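Local structure of polyporopepsin (Irpex lacteus, 1WKR) at residues Thr33-Asn37 with Leu112-Thr116; Trp39-Lys44 with Phe98-Ile104; Ser56-Val61 with Thr116-His120; Phe68-Thr74 with Ser88-Arg94; Ile84-Ser88 with Ile125-Thr129. The protein is a milk-clotting aspartic endopeptidase of the pepsin family that cleaves proteins with broad specificity and is captured here with the inhibitor pepstatin. All coordinates share one frame; numbering follows the deposited sequence.

Contact 1: residues Thr33-Asn37 with Leu112-Thr116; sequences TGSSN and LTVGT
The carbonyl O of G34 and CD1 of L112, 3.8 Å apart, are the first atoms to meet as the loop after catalytic D32 runs past the end of a 3-10 segment at L112-T113 and the turn that follows. T33, G34 and S35 continue from D32 as the Asp-Thr-Gly-Ser signature of pepsin-like proteinases. S35 reaches the same leucine methyl through its CA, while its OG is hydrogen-bonded to D32 OD2. S36 faces the partner segment: with OG anti to its carbonyl carbon (chi1 -53°), the hydroxyl lies against L112, 3.5 Å from CD1, and is held there by a bond to the O of P109. On the T113 side, S36 CB packs 3.6 Å from the T113 CG2 methyl. The T113 hydroxyl is engaged with V110 O and I125 N. N37 ends the segment with a polar link, ND2 donating to T116 OG1 over 3.0 Å. This bond is nearly straight (166°), and the hydroxyl oxygen lies close to the amide plane, a geometry consistent with a fixed amide orientation. T116 OG1 passes its own proton to T113 O at 2.8 Å, the carbonyl that also accepts T116 N in the type II turn T113-T116. A valine in place of T116 would probably leave the amide nitrogen of N37 without its acceptor and the carbonyl of T113 with one bond fewer. Beyond the two segments, N37 lies against V59 and V61 of strand 57-62 and against I125, in the loop before helix 128-134, while L112 leans on Y188.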
# COMPACT_ATOMS: atom_id res chain seq x y z
N THR A 33 2.45 -2.29 -2.45
CA THR A 33 1.79 -3.51 -2.96
C THR A 33 0.94 -3.21 -4.17
O THR A 33 0.43 -4.17 -4.75
CB THR A 33 1.00 -4.23 -1.89
OG1 THR A 33 -0.07 -3.36 -1.42
CG2 THR A 33 1.85 -4.65 -0.67
N GLY A 34 0.83 -1.94 -4.61
CA GLY A 34 0.07 -1.58 -5.80
C GLY A 34 0.90 -1.42 -7.06
O GLY A 34 0.35 -1.01 -8.08
N SER A 35 2.19 -1.71 -7.00
CA SER A 35 3.07 -1.72 -8.19
C SER A 35 4.19 -2.68 -7.89
O SER A 35 4.33 -3.16 -6.76
CB SER A 35 3.64 -0.36 -8.49
OG SER A 35 4.64 0.04 -7.57
N SER A 36 4.98 -2.99 -8.93
CA SER A 36 5.86 -4.15 -8.84
C SER A 36 7.24 -3.89 -9.34
O SER A 36 8.06 -4.83 -9.44
CB SER A 36 5.22 -5.32 -9.60
OG SER A 36 3.90 -5.49 -9.05
N ASN A 37 7.58 -2.63 -9.62
CA ASN A 37 8.93 -2.25 -10.05
C ASN A 37 9.61 -1.62 -8.87
O ASN A 37 9.11 -0.67 -8.25
CB ASN A 37 8.86 -1.21 -11.18
CG ASN A 37 8.38 -1.78 -12.47
OD1 ASN A 37 7.21 -2.19 -12.61
ND2 ASN A 37 9.27 -1.93 -13.49
N LEU A 112 2.44 -7.04 -13.08
CA LEU A 112 2.36 -5.60 -13.33
C LEU A 112 3.59 -5.09 -14.05
O LEU A 112 3.60 -4.02 -14.60
CB LEU A 112 2.13 -4.81 -12.04
CG LEU A 112 0.81 -5.11 -11.31
CD1 LEU A 112 0.75 -4.31 -10.01
CD2 LEU A 112 -0.41 -4.79 -12.14
N THR A 113 4.72 -5.83 -13.92
CA THR A 113 5.99 -5.40 -14.60
C THR A 113 5.98 -5.60 -16.09
O THR A 113 6.84 -5.02 -16.76
CB THR A 113 7.23 -6.14 -13.98
OG1 THR A 113 7.15 -7.52 -14.29
CG2 THR A 113 7.30 -5.95 -12.46
N VAL A 114 5.09 -6.44 -16.60
CA VAL A 114 5.08 -6.74 -18.08
C VAL A 114 4.62 -5.48 -18.78
O VAL A 114 3.52 -4.95 -18.49
CB VAL A 114 4.15 -7.94 -18.35
CG1 VAL A 114 4.02 -8.14 -19.87
CG2 VAL A 114 4.70 -9.18 -17.66
N GLY A 115 5.41 -4.98 -19.68
CA GLY A 115 5.12 -3.70 -20.37
C GLY A 115 5.92 -2.57 -19.89
O GLY A 115 5.95 -1.49 -20.51
N THR A 116 6.62 -2.69 -18.75
CA THR A 116 7.40 -1.59 -18.22
C THR A 116 8.80 -1.43 -18.86
O THR A 116 9.36 -0.36 -18.72
CB THR A 116 7.52 -1.61 -16.65
OG1 THR A 116 8.33 -2.76 -16.24
CG2 THR A 116 6.12 -1.67 -15.97

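Contact 2: residues Trp39-Lys44 with Phe98-Ile104; sequences WLGADK and FDGVDGI
W39 reaches across G103 and I104 to the ring of F98. Its CB starts beside the carbonyl O of G90 in the adjoining strand, and with CG between the backbone N and the carbonyl carbon (chi1 66°) the indole lies against the facing strand at G103 and I104. CD1 passes I104 CB at 3.9 Å. NE1 comes nearer, 3.5 Å from the same I104 CB, and also makes a weak hydrogen bond to Y63 OH. The six-membered ring then slides beneath G103, whose CA stands 3.7 Å from its centroid and almost on the ring normal, a CH-pi contact; F68 stacks on the opposite face. At the backbone, W39 and I104 form a hydrogen-bonded antiparallel pair. Strand 103-106 here lies between 39-40 and 25-32, the psi-shaped arrangement that presents the catalytic aspartate in pepsin-like lobes. At the far end of the indole, CZ2 and CH2 enter the face of F98 edge-on, CZ2 over the ring centre, in a T-shaped pair with centroids 4.8 Å apart and planes at 89°. Past the strand, A42 N donates to D102 O at 3.0 Å. K44 N meets D102 OD1 at 2.9 Å, while D102 OD2 takes the backbone N of S28. A water held by G41 N and D43 N lies 2.7 Å from D102 OD1.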
# COMPACT_ATOMS: atom_id res chain seq x y z
N TRP A 39 12.57 0.67 -7.71
CA TRP A 39 13.41 1.68 -8.37
C TRP A 39 13.82 2.71 -7.40
O TRP A 39 13.21 2.94 -6.33
CB TRP A 39 12.63 2.29 -9.55
CG TRP A 39 11.40 3.09 -9.18
CD1 TRP A 39 10.13 2.66 -9.08
CD2 TRP A 39 11.38 4.52 -8.93
NE1 TRP A 39 9.28 3.71 -8.76
CE2 TRP A 39 10.02 4.88 -8.70
CE3 TRP A 39 12.35 5.52 -8.92
CZ2 TRP A 39 9.62 6.16 -8.42
CZ3 TRP A 39 11.96 6.82 -8.64
CH2 TRP A 39 10.59 7.16 -8.42
N LEU A 40 14.88 3.43 -7.79
CA LEU A 40 15.45 4.50 -6.98
C LEU A 40 15.88 5.65 -7.93
O LEU A 40 15.83 5.51 -9.15
CB LEU A 40 16.62 3.99 -6.10
CG LEU A 40 17.78 3.34 -6.84
CD1 LEU A 40 18.80 4.38 -7.42
CD2 LEU A 40 18.51 2.41 -5.87
N GLY A 41 16.28 6.76 -7.33
CA GLY A 41 16.78 7.91 -8.14
C GLY A 41 15.92 9.10 -7.97
O GLY A 41 16.21 10.16 -8.62
N ALA A 42 14.82 9.08 -7.20
CA ALA A 42 14.02 10.29 -6.96
C ALA A 42 14.68 11.25 -6.06
O ALA A 42 14.21 12.46 -5.95
CB ALA A 42 12.62 9.90 -6.40
N ASP A 43 15.69 10.89 -5.34
CA ASP A 43 16.43 11.83 -4.40
C ASP A 43 17.90 11.53 -4.55
O ASP A 43 18.56 12.07 -5.49
CB ASP A 43 15.90 11.74 -3.04
CG ASP A 43 16.58 12.71 -2.07
OD1 ASP A 43 17.40 13.50 -2.54
OD2 ASP A 43 16.34 12.63 -0.83
N LYS A 44 18.45 10.65 -3.73
CA LYS A 44 19.90 10.30 -3.83
C LYS A 44 20.18 9.76 -5.22
O LYS A 44 19.47 8.94 -5.81
CB LYS A 44 20.19 9.18 -2.86
CG LYS A 44 20.02 9.61 -1.41
CD LYS A 44 20.19 8.35 -0.47
CE LYS A 44 20.19 8.59 0.98
NZ LYS A 44 21.15 7.95 1.74
N PHE A 98 6.97 11.87 -6.05
CA PHE A 98 7.80 11.11 -5.08
C PHE A 98 8.48 11.94 -4.03
O PHE A 98 9.47 11.52 -3.47
CB PHE A 98 8.73 10.20 -5.85
CG PHE A 98 7.91 9.16 -6.52
CD1 PHE A 98 7.36 8.08 -5.78
CD2 PHE A 98 7.55 9.20 -7.92
CE1 PHE A 98 6.48 7.17 -6.35
CE2 PHE A 98 6.73 8.29 -8.47
CZ PHE A 98 6.20 7.30 -7.70
N ASP A 99 7.92 13.11 -3.73
CA ASP A 99 8.47 13.86 -2.58
C ASP A 99 8.52 12.97 -1.33
O ASP A 99 7.58 12.17 -1.03
CB ASP A 99 7.59 15.08 -2.29
CG ASP A 99 7.86 16.18 -3.32
OD1 ASP A 99 8.82 16.08 -4.08
OD2 ASP A 99 7.05 17.24 -3.22
N GLY A 100 9.67 13.08 -0.63
CA GLY A 100 9.83 12.37 0.64
C GLY A 100 10.43 10.95 0.54
O GLY A 100 10.59 10.34 1.57
N VAL A 101 10.68 10.46 -0.72
CA VAL A 101 11.23 9.10 -0.90
C VAL A 101 12.26 9.10 -2.02
O VAL A 101 12.36 9.96 -2.86
CB VAL A 101 10.09 8.10 -1.18
CG1 VAL A 101 9.01 8.12 -0.05
CG2 VAL A 101 9.47 8.25 -2.53
N ASP A 102 13.07 8.00 -1.99
CA ASP A 102 14.03 7.72 -3.06
C ASP A 102 13.47 6.99 -4.26
O ASP A 102 14.06 6.93 -5.29
CB ASP A 102 15.21 6.93 -2.53
CG ASP A 102 16.17 7.75 -1.69
OD1 ASP A 102 16.85 8.63 -2.33
OD2 ASP A 102 16.28 7.59 -0.49
N GLY A 103 12.28 6.35 -4.08
CA GLY A 103 11.72 5.49 -5.09
C GLY A 103 10.73 4.54 -4.40
O GLY A 103 10.20 4.86 -3.34
N ILE A 104 10.52 3.37 -5.05
CA ILE A 104 9.50 2.40 -4.62
C ILE A 104 10.14 1.04 -4.40
O ILE A 104 10.98 0.60 -5.22
CB ILE A 104 8.33 2.32 -5.64
CG1 ILE A 104 7.52 3.60 -5.56
CG2 ILE A 104 7.48 1.06 -5.41
CD1 ILE A 104 6.29 3.63 -6.52
O HOH W 1 17.00 8.18 -5.03
O HOH W 2 12.21 12.65 -3.85

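Contact 3: residues Ser56-Val61 with Thr116-His120; sequences SDKVSV and TLSPH. With SO4 (sulfate ion), chain D.
D57 and H120 meet at the end of the pairing between 56-61 and 116-120. D57 CG lies anti to its own carbonyl carbon (chi1 -67°), which places the carboxylate at the imidazole. There ND1 donates to D57 OD1 at 2.7 Å from the syn side, with the carboxylate plane standing at 89° to the ring. Weak bonds from H120 N to OD1 and from ND1 to OD2 add to the hold. The cis peptide before P119 lies in the turn that brings H120 back to the aspartate, and P119 CD rests 3.4 Å from D57 OD1. This carboxylate is buried, and its proximity would probably favour a protonated imidazole. D57 OD2 also touches CD1 of L117, which crosses the aspartate at about a right angle. Between these ends the backbones pair as antiparallel strands: K58 and S118 form a hydrogen-bonded pair, K58 N reaching S118 O at 2.8 Å, and V59 faces L117 in a non-hydrogen-bonded one. Strand 57-62 is the first arm of the hairpin that carries the flap in pepsin-like enzymes, and the short strand 117-118 lines its outer edge. T116 closes the other end through its carbonyl, which accepts S60 N at 2.9 Å and receives a CA-H...O contact from V59. Its CG2 methyl runs beside V61, 3.8 Å from V61 CG2, the two side chains pointing the same way. V59 and L117 share the buried face of the pair, while K58 leaves by the other, its NZ donating to a sulfate O4 at 2.6 Å; T71 and S93 bind the same ion.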
# COMPACT_ATOMS: atom_id res chain seq x y z
N SER A 56 19.76 -4.32 -21.14
CA SER A 56 19.48 -3.72 -22.45
C SER A 56 18.25 -2.86 -22.49
O SER A 56 17.86 -2.29 -23.50
CB SER A 56 19.19 -4.87 -23.39
OG SER A 56 18.12 -5.62 -23.06
N ASP A 57 17.59 -2.63 -21.30
CA ASP A 57 16.25 -2.00 -21.27
C ASP A 57 16.23 -0.68 -20.57
O ASP A 57 16.88 -0.43 -19.54
CB ASP A 57 15.31 -2.93 -20.52
CG ASP A 57 15.05 -4.21 -21.25
OD1 ASP A 57 14.62 -4.16 -22.47
OD2 ASP A 57 15.22 -5.29 -20.68
N LYS A 58 15.35 0.17 -21.09
CA LYS A 58 14.79 1.33 -20.32
C LYS A 58 13.52 0.82 -19.61
O LYS A 58 13.00 -0.23 -19.92
CB LYS A 58 14.41 2.47 -21.29
CG LYS A 58 15.61 2.98 -22.17
CD LYS A 58 16.69 3.37 -21.32
CE LYS A 58 17.84 4.19 -22.22
NZ LYS A 58 18.96 4.54 -21.37
N VAL A 59 13.08 1.67 -18.65
CA VAL A 59 11.94 1.28 -17.82
C VAL A 59 11.08 2.51 -17.60
O VAL A 59 11.57 3.64 -17.54
CB VAL A 59 12.41 0.63 -16.46
CG1 VAL A 59 13.23 1.61 -15.64
CG2 VAL A 59 11.24 0.11 -15.67
N SER A 60 9.76 2.28 -17.51
CA SER A 60 8.76 3.38 -17.32
C SER A 60 7.56 2.76 -16.61
O SER A 60 7.09 1.74 -16.98
CB SER A 60 8.31 3.84 -18.80
OG SER A 60 7.39 4.82 -18.70
N VAL A 61 7.12 3.56 -15.60
CA VAL A 61 5.88 3.20 -14.88
C VAL A 61 5.02 4.46 -14.71
O VAL A 61 5.51 5.48 -14.26
CB VAL A 61 6.14 2.51 -13.50
CG1 VAL A 61 4.83 2.13 -12.84
CG2 VAL A 61 7.09 1.28 -13.70
N THR A 116 6.62 -2.69 -18.75
CA THR A 116 7.40 -1.59 -18.22
C THR A 116 8.80 -1.43 -18.86
O THR A 116 9.36 -0.36 -18.72
CB THR A 116 7.52 -1.61 -16.65
OG1 THR A 116 8.33 -2.76 -16.24
CG2 THR A 116 6.12 -1.67 -15.97
N LEU A 117 9.30 -2.51 -19.43
CA LEU A 117 10.64 -2.45 -20.06
C LEU A 117 10.44 -2.16 -21.60
O LEU A 117 9.54 -2.59 -22.22
CB LEU A 117 11.34 -3.77 -19.95
CG LEU A 117 11.66 -4.25 -18.49
CD1 LEU A 117 12.21 -5.69 -18.50
CD2 LEU A 117 12.58 -3.27 -17.79
N SER A 118 11.49 -1.46 -22.08
CA SER A 118 11.56 -1.21 -23.55
C SER A 118 13.03 -1.42 -23.94
O SER A 118 13.90 -0.84 -23.30
CB SER A 118 11.17 0.19 -23.86
OG SER A 118 11.28 0.45 -25.27
N PRO A 119 13.31 -2.20 -24.99
CA PRO A 119 12.33 -2.71 -25.99
C PRO A 119 11.68 -3.98 -25.64
O PRO A 119 10.76 -4.47 -26.35
CB PRO A 119 13.23 -2.99 -27.21
CG PRO A 119 14.60 -3.39 -26.60
CD PRO A 119 14.73 -2.42 -25.40
N HIS A 120 11.95 -4.62 -24.44
CA HIS A 120 11.41 -5.95 -24.16
C HIS A 120 10.04 -5.80 -23.46
O HIS A 120 9.91 -6.07 -22.23
CB HIS A 120 12.41 -6.66 -23.27
CG HIS A 120 13.67 -7.03 -24.02
ND1 HIS A 120 14.84 -6.44 -23.84
CD2 HIS A 120 13.80 -8.00 -25.05
CE1 HIS A 120 15.83 -6.97 -24.69
NE2 HIS A 120 15.17 -7.82 -25.41
S SO4 D . 17.96 7.42 -19.13
O1 SO4 D . 19.47 8.06 -18.87
O2 SO4 D . 17.74 6.55 -17.93
O3 SO4 D . 17.05 8.50 -19.13
O4 SO4 D . 17.91 6.65 -20.31

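Contact 4: residues Phe68-Thr74 with Ser88-Arg94; sequences FSGTEYT and SIGVASR. With SO4 (sulfate ion), chain D; SO4 (sulfate ion), chain F.
The phenyl ring of F68 is approached obliquely by A92, whose CB lies 3.7 Å from CD2. The Y73 ring receives CG2 of V91 obliquely at CD1, 3.5 Å away; it makes an edge-to-face pair with Y46, and its OH bonds to K48 NZ. The third flat group, the carboxylate of E72, lies over the backbone of I89 and G90, its OE1 3.3 Å from G90 CA. All three belong to a long antiparallel beta hairpin, strands 67-79 and 82-96, with E72 and Y73 on opposite faces; it keeps regular register through T71-V91 and Y73-I89 and then breaks it in a classic beta bulge, where S93 N and R94 N both donate to the carbonyl O of S69. With CG anti to the backbone N (chi1 -164°) and a bend at chi2 of 73°, the E72 chain folds back over the partner strand. There OE2 accepts the S88 hydroxyl at 2.6 Å on its anti lone pair, which would help to hold the carboxylate over the I89-G90 backbone. G90 leaves room for this and for F68: a CB there would come tight against F68 CZ. G70, next to the bulge, can approach V91 O to 3.2 Å through its CA because it has no CB to collide with that oxygen. At the solvent end a water joins the hydroxyls of S69 and S93. T71 OG1 donates to O2 of a sulfate shared with S93 and K58, and R94 NH1 reaches O3 of a second sulfate at 3.3 Å.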
# COMPACT_ATOMS: atom_id res chain seq x y z
N PHE A 68 7.47 7.54 -13.27
CA PHE A 68 8.94 7.62 -13.42
C PHE A 68 9.34 6.94 -14.72
O PHE A 68 8.66 6.08 -15.23
CB PHE A 68 9.72 7.05 -12.19
CG PHE A 68 10.15 5.60 -12.36
CD1 PHE A 68 9.28 4.56 -12.10
CD2 PHE A 68 11.43 5.29 -12.84
CE1 PHE A 68 9.72 3.24 -12.24
CE2 PHE A 68 11.84 3.97 -13.00
CZ PHE A 68 10.97 2.94 -12.74
N SER A 69 10.51 7.32 -15.19
CA SER A 69 11.13 6.55 -16.28
C SER A 69 12.65 6.66 -16.07
O SER A 69 13.17 7.59 -15.54
CB SER A 69 10.66 7.04 -17.67
OG SER A 69 10.91 8.34 -17.79
N GLY A 70 13.31 5.67 -16.69
CA GLY A 70 14.79 5.62 -16.59
C GLY A 70 15.33 4.39 -17.26
O GLY A 70 14.86 3.94 -18.29
N THR A 71 16.34 3.83 -16.59
CA THR A 71 17.10 2.68 -17.16
C THR A 71 17.08 1.56 -16.10
O THR A 71 17.15 1.85 -14.90
CB THR A 71 18.56 3.12 -17.36
OG1 THR A 71 18.54 4.06 -18.49
CG2 THR A 71 19.48 2.03 -17.75
N GLU A 72 16.96 0.33 -16.61
CA GLU A 72 16.94 -0.86 -15.73
C GLU A 72 18.34 -1.37 -15.51
O GLU A 72 19.12 -1.54 -16.53
CB GLU A 72 16.04 -1.91 -16.31
CG GLU A 72 15.62 -3.02 -15.36
CD GLU A 72 14.61 -2.56 -14.32
OE1 GLU A 72 14.03 -1.47 -14.37
OE2 GLU A 72 14.29 -3.42 -13.38
N TYR A 73 18.71 -1.73 -14.33
CA TYR A 73 20.00 -2.34 -13.92
C TYR A 73 19.72 -3.59 -13.16
O TYR A 73 18.62 -3.80 -12.68
CB TYR A 73 20.75 -1.36 -13.03
CG TYR A 73 21.26 -0.12 -13.68
CD1 TYR A 73 20.44 0.96 -13.89
CD2 TYR A 73 22.59 -0.05 -14.16
CE1 TYR A 73 20.90 2.14 -14.50
CE2 TYR A 73 23.06 1.14 -14.78
CZ TYR A 73 22.19 2.18 -14.91
OH TYR A 73 22.69 3.31 -15.56
N THR A 74 20.76 -4.42 -12.92
CA THR A 74 20.73 -5.39 -11.84
C THR A 74 21.70 -4.96 -10.77
O THR A 74 22.76 -4.33 -11.07
CB THR A 74 20.89 -6.80 -12.28
OG1 THR A 74 22.22 -6.94 -12.89
CG2 THR A 74 19.90 -7.27 -13.28
N SER A 88 16.71 -7.02 -10.32
CA SER A 88 16.52 -6.01 -11.38
C SER A 88 15.81 -4.81 -10.73
O SER A 88 14.73 -4.98 -10.10
CB SER A 88 15.74 -6.62 -12.47
OG SER A 88 15.62 -5.67 -13.55
N ILE A 89 16.38 -3.64 -10.90
CA ILE A 89 15.86 -2.36 -10.37
C ILE A 89 15.81 -1.33 -11.45
O ILE A 89 16.66 -1.30 -12.40
CB ILE A 89 16.71 -1.85 -9.18
CG1 ILE A 89 18.19 -1.56 -9.59
CG2 ILE A 89 16.67 -2.88 -8.04
CD1 ILE A 89 18.92 -0.81 -8.56
N GLY A 90 14.92 -0.38 -11.34
CA GLY A 90 14.93 0.84 -12.14
C GLY A 90 15.69 1.95 -11.47
O GLY A 90 15.79 2.06 -10.26
N VAL A 91 16.27 2.80 -12.34
CA VAL A 91 16.99 4.00 -11.90
C VAL A 91 16.41 5.18 -12.68
O VAL A 91 16.56 5.24 -13.90
CB VAL A 91 18.51 3.85 -12.09
CG1 VAL A 91 19.20 5.16 -11.72
CG2 VAL A 91 19.01 2.72 -11.19
N ALA A 92 15.74 6.04 -11.96
CA ALA A 92 14.94 7.10 -12.65
C ALA A 92 15.83 8.23 -13.15
O ALA A 92 16.69 8.75 -12.37
CB ALA A 92 13.92 7.68 -11.64
N SER A 93 15.58 8.62 -14.38
CA SER A 93 16.09 9.97 -14.91
C SER A 93 14.97 10.97 -14.92
O SER A 93 15.26 12.16 -15.05
CB SER A 93 16.66 9.78 -16.26
OG SER A 93 15.75 9.26 -17.16
N ARG A 94 13.72 10.52 -14.85
CA ARG A 94 12.54 11.42 -14.72
C ARG A 94 11.69 10.86 -13.58
O ARG A 94 11.46 9.67 -13.58
CB ARG A 94 11.70 11.45 -16.07
CG ARG A 94 12.45 12.03 -17.31
CD ARG A 94 12.99 13.41 -17.06
NE ARG A 94 13.85 13.89 -18.16
CZ ARG A 94 15.15 14.47 -17.77
NH1 ARG A 94 15.44 14.90 -16.40
NH2 ARG A 94 16.07 14.72 -18.64
S SO4 D . 17.96 7.42 -19.13
O1 SO4 D . 19.47 8.06 -18.87
O2 SO4 D . 17.74 6.55 -17.93
O3 SO4 D . 17.05 8.50 -19.13
O4 SO4 D . 17.91 6.65 -20.31
S SO4 F . 11.95 15.41 -13.64
O1 SO4 F . 11.49 16.53 -12.61
O2 SO4 F . 11.00 14.74 -14.34
O3 SO4 F . 12.99 16.05 -14.58
O4 SO4 F . 12.65 14.35 -12.72
O HOH W 3 13.53 8.66 -18.62

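Contact 5: residues Ile84-Ser88 with Ile125-Thr129; sequences IPKQS and IPTVT
An extended first torsion (chi1 177°) followed by a bend (chi2 64°) turns the amide of Q87 across V128 and up to the carbonyl of P126. NE2 donates there at 3.1 Å, the bond lying in the carbonyl plane of P126. The same nitrogen donates at 3.0 Å and 164° to S88 O, so both amide protons are spent on backbone oxygens, while OE1 accepts from N131 ND2. Alongside this, V128 crosses Q87 at about a right angle with CG1 3.7 Å from Q87 CD. A leucine in place of Q87 would probably keep some packing on V128 but leave P126 O without its amide donor and the side chain of N131 without its acceptor. I84 adds a methyl contact, its CD1 3.7 Å from V128 CB. S88 CB and I125 CG2 are pressed together, tighter than ordinary van der Waals contact at 3.5 Å. A water bridges S88 N and P126 O. The end residues of the type II turn where strand 82-96 turns a corner, I84 and Q87, thus rest on V128 at the start of helix 128-134, whose N-cap is T127, with OG1 capping the backbone N of D130.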
# COMPACT_ATOMS: atom_id res chain seq x y z
N ILE A 84 19.66 -9.95 -1.83
CA ILE A 84 19.26 -10.42 -3.12
C ILE A 84 20.30 -10.03 -4.13
O ILE A 84 20.34 -8.85 -4.55
CB ILE A 84 17.90 -9.78 -3.59
CG1 ILE A 84 16.85 -9.97 -2.51
CG2 ILE A 84 17.49 -10.40 -4.92
CD1 ILE A 84 15.64 -9.02 -2.73
N PRO A 85 21.16 -10.93 -4.56
CA PRO A 85 22.13 -10.60 -5.62
C PRO A 85 21.28 -10.51 -7.00
O PRO A 85 20.36 -11.31 -7.15
CB PRO A 85 23.11 -11.82 -5.61
CG PRO A 85 22.53 -12.91 -4.75
CD PRO A 85 21.36 -12.32 -4.02
N LYS A 86 21.58 -9.65 -7.80
CA LYS A 86 21.07 -9.54 -9.08
C LYS A 86 19.56 -9.23 -9.17
O LYS A 86 18.89 -9.69 -10.07
CB LYS A 86 21.48 -10.72 -9.94
CG LYS A 86 23.02 -10.94 -10.11
CD LYS A 86 23.37 -11.80 -11.42
CE LYS A 86 22.76 -11.00 -12.60
NZ LYS A 86 23.47 -11.59 -14.03
N GLN A 87 19.09 -8.50 -8.19
CA GLN A 87 17.74 -7.91 -8.30
C GLN A 87 17.69 -6.90 -9.45
O GLN A 87 18.57 -6.04 -9.53
CB GLN A 87 17.39 -7.21 -6.98
CG GLN A 87 16.02 -6.49 -7.05
CD GLN A 87 14.86 -7.43 -7.25
OE1 GLN A 87 14.76 -8.44 -6.51
NE2 GLN A 87 13.96 -7.15 -8.19
N SER A 88 16.71 -7.02 -10.32
CA SER A 88 16.52 -6.01 -11.38
C SER A 88 15.81 -4.81 -10.73
O SER A 88 14.73 -4.98 -10.10
CB SER A 88 15.74 -6.62 -12.47
OG SER A 88 15.62 -5.67 -13.55
N ILE A 125 9.70 -8.73 -14.64
CA ILE A 125 10.82 -8.35 -13.76
C ILE A 125 10.53 -8.98 -12.41
O ILE A 125 9.80 -8.38 -11.57
CB ILE A 125 10.99 -6.86 -13.60
CG1 ILE A 125 10.97 -6.12 -14.96
CG2 ILE A 125 12.28 -6.58 -12.87
CD1 ILE A 125 10.93 -4.64 -14.78
N PRO A 126 11.05 -10.17 -12.09
CA PRO A 126 10.85 -10.82 -10.78
C PRO A 126 11.03 -9.82 -9.64
O PRO A 126 12.00 -9.05 -9.58
CB PRO A 126 11.84 -11.93 -10.75
CG PRO A 126 11.99 -12.35 -12.22
CD PRO A 126 11.90 -11.02 -13.02
N THR A 127 10.09 -9.85 -8.68
CA THR A 127 10.12 -8.87 -7.60
C THR A 127 11.05 -9.27 -6.52
O THR A 127 11.57 -10.42 -6.49
CB THR A 127 8.70 -8.73 -7.03
OG1 THR A 127 8.35 -9.97 -6.38
CG2 THR A 127 7.64 -8.42 -8.09
N VAL A 128 11.29 -8.37 -5.59
CA VAL A 128 12.14 -8.72 -4.44
C VAL A 128 11.62 -9.94 -3.74
O VAL A 128 12.42 -10.83 -3.36
CB VAL A 128 12.32 -7.54 -3.45
CG1 VAL A 128 13.13 -6.44 -4.11
CG2 VAL A 128 11.00 -7.00 -2.90
N THR A 129 10.29 -10.08 -3.56
CA THR A 129 9.74 -11.23 -2.86
C THR A 129 9.98 -12.52 -3.67
O THR A 129 10.40 -13.54 -3.13
CB THR A 129 8.23 -11.04 -2.64
OG1 THR A 129 8.02 -9.67 -2.21
CG2 THR A 129 7.72 -11.98 -1.58
O HOH W 4 14.64 -9.21 -10.59

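How the contacts relate
Contacts 1, 2 and 5 are buried; contacts 3 and 4 lie partly open and bind the sulfate that K58, T71 and S93 share. Contacts 2, 3 and 4 are built on strand pairing and joined edge to edge: L40 bonds to G90 and A92, and V59 to G70. Contact 1 joins two loops, contact 5 a turn and strand to a helix start, through amide donors and methyl packing. T116 belongs to contacts 1 and 3, S88 to contacts 4 and 5, and I125 packs on N37, T116 and L117. Near D32, S35 of contact 1 meets I104 of contact 2, which combines an aromatic pair with a buried aspartate; charged and hydroxyl groups mark the outer edges of contacts 3 and 4.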